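Local structure of O-methyltransferase family 3 (Niastella koreensis GR20-10, 7CVX) at residues A34-I39 with G65-Y70; C56-I61 with R77-N82. The protein catalyses the magnesium-dependent transfer of a methyl group from S-adenosyl-L-methionine to catechol-like compounds such as protocatechuic acid, giving meta- and para-methylated products in equal proportion. All coordinates share one frame; numbering follows the deposited sequence.

Contact 1 (A34-I39 with G65-Y70); sequences AGMPAI and GTLAGY. With SAH (S-adenosyl-L-homocysteine), chain F; DHB (3,4-dihydroxybenzoic acid), chain G.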
ATOM      1  N   ALA B  34      -4.699  22.976  21.538  1.00 15.70           N
ATOM      2  CA  ALA B  34      -5.280  23.843  20.484  1.00 15.15           C
ATOM      3  C   ALA B  34      -6.738  23.455  20.152  1.00 14.78           C
ATOM      4  O   ALA B  34      -7.296  24.052  19.254  1.00 16.81           O
ATOM      5  CB  ALA B  34      -4.412  23.809  19.261  1.00 14.80           C
ATOM      6  N   GLY B  35      -7.341  22.493  20.838  1.00 15.27           N
ATOM      7  CA  GLY B  35      -8.758  22.123  20.602  1.00 15.03           C
ATOM      8  C   GLY B  35      -8.956  21.481  19.226  1.00 13.98           C
ATOM      9  O   GLY B  35     -10.056  21.492  18.684  1.00 13.97           O
ATOM     10  N   MET B  36      -7.899  20.893  18.680  1.00 13.27           N
ATOM     11  CA  MET B  36      -7.893  20.274  17.342  1.00 13.97           C
ATOM     12  C   MET B  36      -8.282  18.793  17.484  1.00 14.55           C
ATOM     13  O   MET B  36      -8.046  18.135  18.503  1.00 15.79           O
ATOM     14  CB  MET B  36      -6.516  20.463  16.711  1.00 14.40           C
ATOM     15  CG  MET B  36      -6.165  21.936  16.488  1.00 14.46           C
ATOM     16  SD  MET B  36      -4.446  22.207  16.016  1.00 16.97           S
ATOM     17  CE  MET B  36      -4.288  21.228  14.516  1.00 14.31           C
ATOM     18  N   PRO B  37      -8.930  18.252  16.435  1.00 13.77           N
ATOM     19  CA  PRO B  37      -9.356  16.860  16.408  1.00 14.35           C
ATOM     20  C   PRO B  37      -8.152  15.915  16.360  1.00 15.42           C
ATOM     21  O   PRO B  37      -7.181  16.186  15.635  1.00 15.79           O
ATOM     22  CB  PRO B  37     -10.172  16.795  15.110  1.00 13.43           C
ATOM     23  CG  PRO B  37      -9.598  17.875  14.223  1.00 14.21           C
ATOM     24  CD  PRO B  37      -9.279  18.983  15.198  1.00 12.85           C
ATOM     25  N   ALA B  38      -8.243  14.809  17.096  1.00 14.55           N
ATOM     26  CA  ALA B  38      -7.205  13.764  17.151  1.00 16.22           C
ATOM     27  C   ALA B  38      -7.406  12.815  15.969  1.00 15.50           C
ATOM     28  O   ALA B  38      -7.689  11.621  16.178  1.00 17.49           O
ATOM     29  CB  ALA B  38      -7.272  13.077  18.489  1.00 16.36           C
ATOM     30  N   ILE B  39      -7.295  13.346  14.754  1.00 14.42           N
ATOM     31  CA  ILE B  39      -7.689  12.629  13.517  1.00 14.75           C
ATOM     32  C   ILE B  39      -6.488  12.531  12.568  1.00 14.09           C
ATOM     33  O   ILE B  39      -6.716  12.124  11.422  1.00 15.96           O
ATOM     34  CB  ILE B  39      -8.898  13.300  12.845  1.00 14.96           C
ATOM     35  CG1 ILE B  39      -8.636  14.736  12.361  1.00 14.46           C
ATOM     36  CG2 ILE B  39     -10.104  13.206  13.749  1.00 16.36           C
ATOM     37  CD1 ILE B  39      -9.816  15.361  11.625  1.00 15.42           C
ATOM     38  N   GLY B  65      -4.852  19.458   3.579  1.00 14.89           N
ATOM     39  CA  GLY B  65      -5.341  19.217   4.948  1.00 15.91           C
ATOM     40  C   GLY B  65      -4.178  18.937   5.870  1.00 16.73           C
ATOM     41  O   GLY B  65      -3.707  17.789   5.902  1.00 17.11           O
ATOM     42  N   THR B  66      -3.649  19.975   6.505  1.00 17.19           N
ATOM     43  CA  THR B  66      -2.405  19.882   7.299  1.00 15.33           C
ATOM     44  C   THR B  66      -2.696  19.410   8.729  1.00 13.38           C
ATOM     45  O   THR B  66      -1.889  18.584   9.256  1.00 13.28           O
ATOM     46  CB  THR B  66      -1.653  21.213   7.329  1.00 15.16           C
ATOM     47  OG1 THR B  66      -1.653  21.762   6.002  1.00 15.37           O
ATOM     48  CG2 THR B  66      -0.239  21.008   7.840  1.00 15.80           C
ATOM     49  N   LEU B  67      -3.781  19.884   9.344  1.00 13.25           N
ATOM     50  CA  LEU B  67      -4.012  19.743  10.792  1.00 14.14           C
ATOM     51  C   LEU B  67      -2.736  20.169  11.518  1.00 15.49           C
ATOM     52  O   LEU B  67      -2.338  21.313  11.307  1.00 16.90           O
ATOM     53  CB  LEU B  67      -4.494  18.316  11.073  1.00 14.61           C
ATOM     54  CG  LEU B  67      -5.081  18.057  12.451  1.00 14.01           C
ATOM     55  CD1 LEU B  67      -6.395  18.791  12.643  1.00 14.52           C
ATOM     56  CD2 LEU B  67      -5.343  16.562  12.658  1.00 14.95           C
ATOM     57  N   ALA B  68      -2.064  19.291  12.257  1.00 12.90           N
ATOM     58  CA  ALA B  68      -0.941  19.655  13.138  1.00 13.50           C
ATOM     59  C   ALA B  68       0.361  19.283  12.433  1.00 12.82           C
ATOM     60  O   ALA B  68       1.420  19.440  13.019  1.00 14.41           O
ATOM     61  CB  ALA B  68      -1.108  19.011  14.493  1.00 14.79           C
ATOM     62  N   GLY B  69       0.272  18.825  11.173  1.00 12.20           N
ATOM     63  CA  GLY B  69       1.454  18.431  10.392  1.00 13.23           C
ATOM     64  C   GLY B  69       1.956  17.026  10.691  1.00 13.53           C
ATOM     65  O   GLY B  69       3.073  16.724  10.299  1.00 12.17           O
ATOM     66  N   TYR B  70       1.200  16.187  11.391  1.00 14.06           N
ATOM     67  CA  TYR B  70       1.642  14.788  11.654  1.00 12.70           C
ATOM     68  C   TYR B  70       1.919  14.023  10.335  1.00 13.30           C
ATOM     69  O   TYR B  70       3.032  13.526  10.134  1.00 12.88           O
ATOM     70  CB  TYR B  70       0.638  14.142  12.614  1.00 13.91           C
ATOM     71  CG  TYR B  70       1.120  12.814  13.127  1.00 12.89           C
ATOM     72  CD1 TYR B  70       0.872  11.672  12.410  1.00 12.13           C
ATOM     73  CD2 TYR B  70       1.839  12.703  14.294  1.00 13.07           C
ATOM     74  CE1 TYR B  70       1.331  10.444  12.852  1.00 13.12           C
ATOM     75  CE2 TYR B  70       2.346  11.498  14.732  1.00 15.04           C
ATOM     76  CZ  TYR B  70       2.116  10.357  13.989  1.00 14.07           C
ATOM     77  OH  TYR B  70       2.571   9.123  14.352  1.00 14.92           O
TER
HETATM   78  N   SAH F 301      -3.465  15.142   6.987  1.00 16.01           N
HETATM   79  CA  SAH F 301      -3.509  15.389   8.455  1.00 14.44           C
HETATM   80  CB  SAH F 301      -4.955  15.429   8.949  1.00 14.87           C
HETATM   81  CG  SAH F 301      -5.811  16.438   8.187  1.00 13.76           C
HETATM   82  SD  SAH F 301      -7.386  16.656   9.039  1.00 14.14           S
HETATM   83  C   SAH F 301      -2.799  14.268   9.215  1.00 17.09           C
HETATM   84  O   SAH F 301      -3.108  13.084   8.987  1.00 14.43           O
HETATM   85  OXT SAH F 301      -1.962  14.579  10.096  1.00 17.54           O
HETATM   86  C5' SAH F 301      -8.275  17.722   7.870  1.00 14.88           C
HETATM   87  C4' SAH F 301      -7.775  19.131   7.809  1.00 13.87           C
HETATM   88  O4' SAH F 301      -8.351  19.776   6.659  1.00 15.77           O
HETATM   89  C3' SAH F 301      -8.075  20.032   9.015  1.00 14.51           C
HETATM   90  O3' SAH F 301      -6.865  20.634   9.462  1.00 13.67           O
HETATM   91  C2' SAH F 301      -9.028  21.082   8.427  1.00 15.00           C
HETATM   92  O2' SAH F 301      -8.921  22.330   9.053  1.00 16.55           O
HETATM   93  C1' SAH F 301      -8.564  21.119   6.969  1.00 14.42           C
HETATM   94  N9  SAH F 301      -9.565  21.616   6.042  1.00 13.73           N
HETATM   95  C8  SAH F 301     -10.939  21.555   6.144  1.00 16.22           C
HETATM   96  N7  SAH F 301     -11.553  22.136   5.121  1.00 16.72           N
HETATM   97  C5  SAH F 301     -10.503  22.557   4.308  1.00 14.96           C
HETATM   98  C6  SAH F 301     -10.462  23.252   3.082  1.00 15.71           C
HETATM   99  N6  SAH F 301     -11.554  23.624   2.432  1.00 16.15           N
HETATM  100  N1  SAH F 301      -9.253  23.575   2.561  1.00 17.80           N
HETATM  101  C2  SAH F 301      -8.150  23.216   3.228  1.00 16.60           C
HETATM  102  N3  SAH F 301      -8.062  22.537   4.376  1.00 15.38           N
HETATM  103  C4  SAH F 301      -9.283  22.269   4.879  1.00 14.40           C
HETATM  104  C1  DHB G 302     -12.429  19.763  12.781  1.00 23.44           C
HETATM  105  C2  DHB G 302     -11.744  19.703  11.556  1.00 24.73           C
HETATM  106  C3  DHB G 302     -11.882  18.565  10.748  1.00 25.99           C
HETATM  107  O3  DHB G 302     -11.248  18.489   9.541  1.00 28.58           O
HETATM  108  C4  DHB G 302     -12.715  17.512  11.153  1.00 24.51           C
HETATM  109  O4  DHB G 302     -12.856  16.388  10.380  1.00 21.21           O
HETATM  110  C5  DHB G 302     -13.377  17.583  12.372  1.00 25.75           C
HETATM  111  C6  DHB G 302     -13.235  18.705  13.172  1.00 23.50           C
HETATM  112  C   DHB G 302     -12.278  20.929  13.691  1.00 22.79           C
HETATM  113  O1  DHB G 302     -12.956  20.908  14.760  1.00 23.55           O
HETATM  114  O2  DHB G 302     -11.480  21.837  13.358  1.00 25.87           O
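Leu-67 meets Met-36, Pro-37 and Ile-39 by van der Waals packing, with no hydrogen bond between 34-39 and 65-70. Its CG stands anti to the backbone N (chi1 -167°), which sends the two methyls into the loop opposite. CD1 lies 3.7 Å from Pro-37 CG, the two side chains sliding past each other in opposite directions, while CD2 rests 3.5 Å from Pro-37 O and 3.8 Å from Ile-39 CG1, where the side chains cross at about a right angle. Met-36, bent at chi3 (58°), brings CE to 3.5 Å from Leu-67 C and also packs this methyl against Ala-68.

The segment 65-70 is the glycine-rich turn after the first strand of the class I methyltransferase fold, and a type II' turn from Thr-66 to Gly-69 carries it into the helix beginning at Tyr-70. Its polar groups grip both ligand and protein: the amino N of S-adenosyl-L-homocysteine donates to Gly-65 O at 2.9 Å, while Leu-67 N hydrogen-bonds Glu-89 OE1, itself a ligand-binding residue, and makes only a weak bond to O3'. Cut back to an alanine, Leu-67 would probably leave Met-36, Pro-37 and Ile-39 without their shared apolar partner and open a gap beside the ribose.

On the substrate side, Pro-37 CG lies 3.7 Å from C1 of 3,4-dihydroxybenzoic acid, and Ile-39 CD1 approaches its O4 at 3.4 Å. That same CD1 also touches SD of S-adenosyl-L-homocysteine, so Ile-39 meets both ligands.

Contact 2 (C56-I61 with R77-N82); sequences CQAKNI and RALPKN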
ATOM      1  N   CYS B  56       7.776   6.228  -4.876  1.00 15.64           N
ATOM      2  CA  CYS B  56       7.593   7.352  -5.828  1.00 17.19           C
ATOM      3  C   CYS B  56       8.917   8.069  -6.112  1.00 19.03           C
ATOM      4  O   CYS B  56       8.932   8.917  -7.057  1.00 18.41           O
ATOM      5  CB  CYS B  56       6.592   8.380  -5.314  1.00 17.47           C
ATOM      6  SG  CYS B  56       4.910   7.727  -5.338  1.00 21.66           S
ATOM      7  N   GLN B  57       9.942   7.836  -5.295  1.00 16.54           N
ATOM      8  CA  GLN B  57      11.204   8.616  -5.296  1.00 18.05           C
ATOM      9  C   GLN B  57      10.790  10.089  -5.299  1.00 17.80           C
ATOM     10  O   GLN B  57      11.329  10.887  -6.054  1.00 18.28           O
ATOM     11  CB  GLN B  57      12.077   8.171  -6.472  1.00 19.08           C
ATOM     12  CG  GLN B  57      12.505   6.727  -6.317  1.00 22.58           C
ATOM     13  CD  GLN B  57      13.156   6.152  -7.540  1.00 27.82           C
ATOM     14  OE1 GLN B  57      12.568   5.344  -8.276  1.00 28.97           O
ATOM     15  NE2 GLN B  57      14.389   6.573  -7.761  1.00 28.43           N
ATOM     16  N   ALA B  58       9.881  10.448  -4.406  1.00 19.40           N
ATOM     17  CA  ALA B  58       9.243  11.772  -4.448  1.00 17.55           C
ATOM     18  C   ALA B  58      10.285  12.863  -4.181  1.00 17.24           C
ATOM     19  O   ALA B  58      11.029  12.756  -3.203  1.00 19.86           O
ATOM     20  CB  ALA B  58       8.092  11.856  -3.461  1.00 17.49           C
ATOM     21  N   LYS B  59      10.274  13.917  -4.995  1.00 17.31           N
ATOM     22  CA  LYS B  59      10.981  15.215  -4.763  1.00 19.23           C
ATOM     23  C   LYS B  59      10.000  16.353  -4.448  1.00 19.98           C
ATOM     24  O   LYS B  59      10.445  17.379  -3.870  1.00 18.11           O
ATOM     25  CB  LYS B  59      11.731  15.673  -6.021  1.00 23.04           C
ATOM     26  CG  LYS B  59      12.593  14.619  -6.692  1.00 31.16           C
ATOM     27  CD  LYS B  59      13.613  13.986  -5.745  1.00 35.17           C
ATOM     28  CE  LYS B  59      14.217  12.704  -6.273  1.00 39.93           C
ATOM     29  NZ  LYS B  59      15.250  12.995  -7.294  1.00 45.35           N
ATOM     30  N   ASN B  60       8.776  16.282  -4.982  1.00 20.12           N
ATOM     31  CA  ASN B  60       7.740  17.337  -4.827  1.00 19.84           C
ATOM     32  C   ASN B  60       6.452  16.636  -4.383  1.00 17.65           C
ATOM     33  O   ASN B  60       5.936  15.787  -5.161  1.00 17.82           O
ATOM     34  CB  ASN B  60       7.622  18.134  -6.131  1.00 24.23           C
ATOM     35  CG  ASN B  60       6.932  19.478  -6.016  1.00 31.57           C
ATOM     36  OD1 ASN B  60       6.400  19.970  -7.018  1.00 37.01           O
ATOM     37  ND2 ASN B  60       6.952  20.097  -4.841  1.00 36.18           N
ATOM     38  N   ILE B  61       5.964  16.954  -3.190  1.00 15.89           N
ATOM     39  CA  ILE B  61       4.689  16.401  -2.638  1.00 15.35           C
ATOM     40  C   ILE B  61       3.690  17.529  -2.400  1.00 15.66           C
ATOM     41  O   ILE B  61       4.097  18.625  -1.906  1.00 15.52           O
ATOM     42  CB  ILE B  61       4.958  15.585  -1.373  1.00 15.42           C
ATOM     43  CG1 ILE B  61       5.925  14.448  -1.691  1.00 15.52           C
ATOM     44  CG2 ILE B  61       3.643  15.065  -0.757  1.00 13.94           C
ATOM     45  CD1 ILE B  61       6.338  13.628  -0.484  1.00 15.90           C
ATOM     46  N   ARG B  77       9.854  13.521   5.538  1.00 13.79           N
ATOM     47  CA  ARG B  77      11.075  12.800   5.936  1.00 16.16           C
ATOM     48  C   ARG B  77      11.534  11.857   4.824  1.00 16.90           C
ATOM     49  O   ARG B  77      12.696  11.465   4.885  1.00 20.43           O
ATOM     50  CB  ARG B  77      10.834  12.125   7.272  1.00 14.83           C
ATOM     51  CG  ARG B  77      11.065  13.084   8.428  1.00 15.45           C
ATOM     52  CD  ARG B  77      10.686  12.500   9.767  1.00 16.57           C
ATOM     53  NE  ARG B  77      11.111  13.382  10.841  1.00 18.27           N
ATOM     54  CZ  ARG B  77      10.880  13.154  12.127  1.00 17.29           C
ATOM     55  NH1 ARG B  77      10.169  12.087  12.492  1.00 17.55           N
ATOM     56  NH2 ARG B  77      11.299  14.035  13.028  1.00 18.01           N
ATOM     57  N   ALA B  78      10.684  11.533   3.840  1.00 15.24           N
ATOM     58  CA  ALA B  78      11.080  10.697   2.663  1.00 15.11           C
ATOM     59  C   ALA B  78      11.823  11.566   1.644  1.00 16.79           C
ATOM     60  O   ALA B  78      12.422  11.000   0.729  1.00 19.15           O
ATOM     61  CB  ALA B  78       9.851  10.068   2.071  1.00 16.88           C
ATOM     62  N   LEU B  79      11.712  12.883   1.755  1.00 16.24           N
ATOM     63  CA  LEU B  79      12.262  13.805   0.719  1.00 16.95           C
ATOM     64  C   LEU B  79      13.773  13.900   0.875  1.00 19.27           C
ATOM     65  O   LEU B  79      14.298  13.866   1.982  1.00 21.70           O
ATOM     66  CB  LEU B  79      11.645  15.197   0.839  1.00 17.74           C
ATOM     67  CG  LEU B  79      10.145  15.316   0.554  1.00 17.76           C
ATOM     68  CD1 LEU B  79       9.677  16.722   0.925  1.00 17.66           C
ATOM     69  CD2 LEU B  79       9.827  14.969  -0.893  1.00 18.99           C
ATOM     70  N   PRO B  80      14.479  14.175  -0.238  1.00 21.39           N
ATOM     71  CA  PRO B  80      15.842  14.663  -0.161  1.00 22.96           C
ATOM     72  C   PRO B  80      15.738  16.092   0.382  1.00 22.05           C
ATOM     73  O   PRO B  80      14.669  16.688   0.371  1.00 21.13           O
ATOM     74  CB  PRO B  80      16.306  14.625  -1.620  1.00 23.90           C
ATOM     75  CG  PRO B  80      15.040  14.927  -2.397  1.00 24.11           C
ATOM     76  CD  PRO B  80      13.966  14.189  -1.613  1.00 22.88           C
ATOM     77  N   LYS B  81      16.884  16.651   0.764  1.00 25.50           N
ATOM     78  CA  LYS B  81      16.975  18.018   1.317  1.00 23.91           C
ATOM     79  C   LYS B  81      16.429  19.051   0.334  1.00 24.09           C
ATOM     80  O   LYS B  81      15.774  20.014   0.830  1.00 22.83           O
ATOM     81  CB  LYS B  81      18.416  18.317   1.735  1.00 28.66           C
ATOM     82  CG  LYS B  81      18.794  17.742   3.097  1.00 35.06           C
ATOM     83  CD  LYS B  81      17.998  18.347   4.241  1.00 40.10           C
ATOM     84  CE  LYS B  81      18.537  18.011   5.620  1.00 40.06           C
ATOM     85  NZ  LYS B  81      17.953  16.747   6.128  1.00 41.59           N
ATOM     86  N   ASN B  82      16.663  18.888  -0.980  1.00 23.72           N
ATOM     87  CA  ASN B  82      16.196  19.838  -2.030  1.00 25.49           C
ATOM     88  C   ASN B  82      14.759  19.471  -2.454  1.00 24.98           C
ATOM     89  O   ASN B  82      14.236  20.067  -3.436  1.00 26.54           O
ATOM     90  CB  ASN B  82      17.168  19.890  -3.228  1.00 26.72           C
ATOM     91  CG  ASN B  82      17.377  18.597  -4.000  1.00 34.58           C
ATOM     92  OD1 ASN B  82      16.856  17.529  -3.665  1.00 34.75           O
ATOM     93  ND2 ASN B  82      18.175  18.675  -5.056  1.00 34.32           N
TER
HETATM   94  O   HOH W   1      11.899  10.641  -1.878  1.00 35.01           O
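Leu-79 pushes one methyl, CD2, against the backbone and side chains of 56-61. CD2 lies 3.4 Å from Ala-58 O and 3.8 Å from Ile-61 CD1, the side chains of Leu-79 and Ile-61 crossing obliquely. With CG anti to its carbonyl carbon (chi1 -65°), Leu-79 brings this branch to the start of the strand although its CB does not aim there. Nearer the surface, Lys-59 runs across the ring of Pro-80 at about a right angle, its CD 3.8 Å from Pro-80 CG; here the lysine contributes aliphatic carbon rather than charge.

The two segments lie at the N-terminal ends of neighbouring parallel strands of the Rossmann-like sheet: 56-61 runs into strand 60-64, while the loop 77-82 leads from helix 70-76 to strand 84-89, completing a beta-alpha-beta crossover. Leu-79 and Ile-61 also both touch Leu-85 of the second strand.

The polar link is made by water, since no direct hydrogen bond crosses between the segments. Water 1 donates to Ala-58 O at 2.6 Å and to Ala-78 O at 2.7 Å, so both its hydrogens are spent in joining two backbone carbonyls. Beyond the pair, Asp-134 OD2 accepts from the backbone N of both Lys-59 and Asn-60, tying the start of strand 60-64 to strand 133-138.

The two contacts show how the two ends of one beta-alpha-beta unit can differ, one joining the preceding loop 34-39 around the ligands and the other being plain packing. Their centres lie 22 Å apart, and their segments alternate along the chain: 34-39, 56-61, 65-70, then 77-82. Strand 60-64 runs from contact 2 to contact 1, and helix 70-76 leads back from contact 1 to contact 2. Helix 43-55 likewise connects the loop of 34-39 with the turn at 56-61. Contact 1 thus lies at the C-terminal end of strand 60-64, where cofactor and substrate bind, whereas contact 2 lies at the N-terminal ends of strands 60-64 and 84-89, away from the ligands.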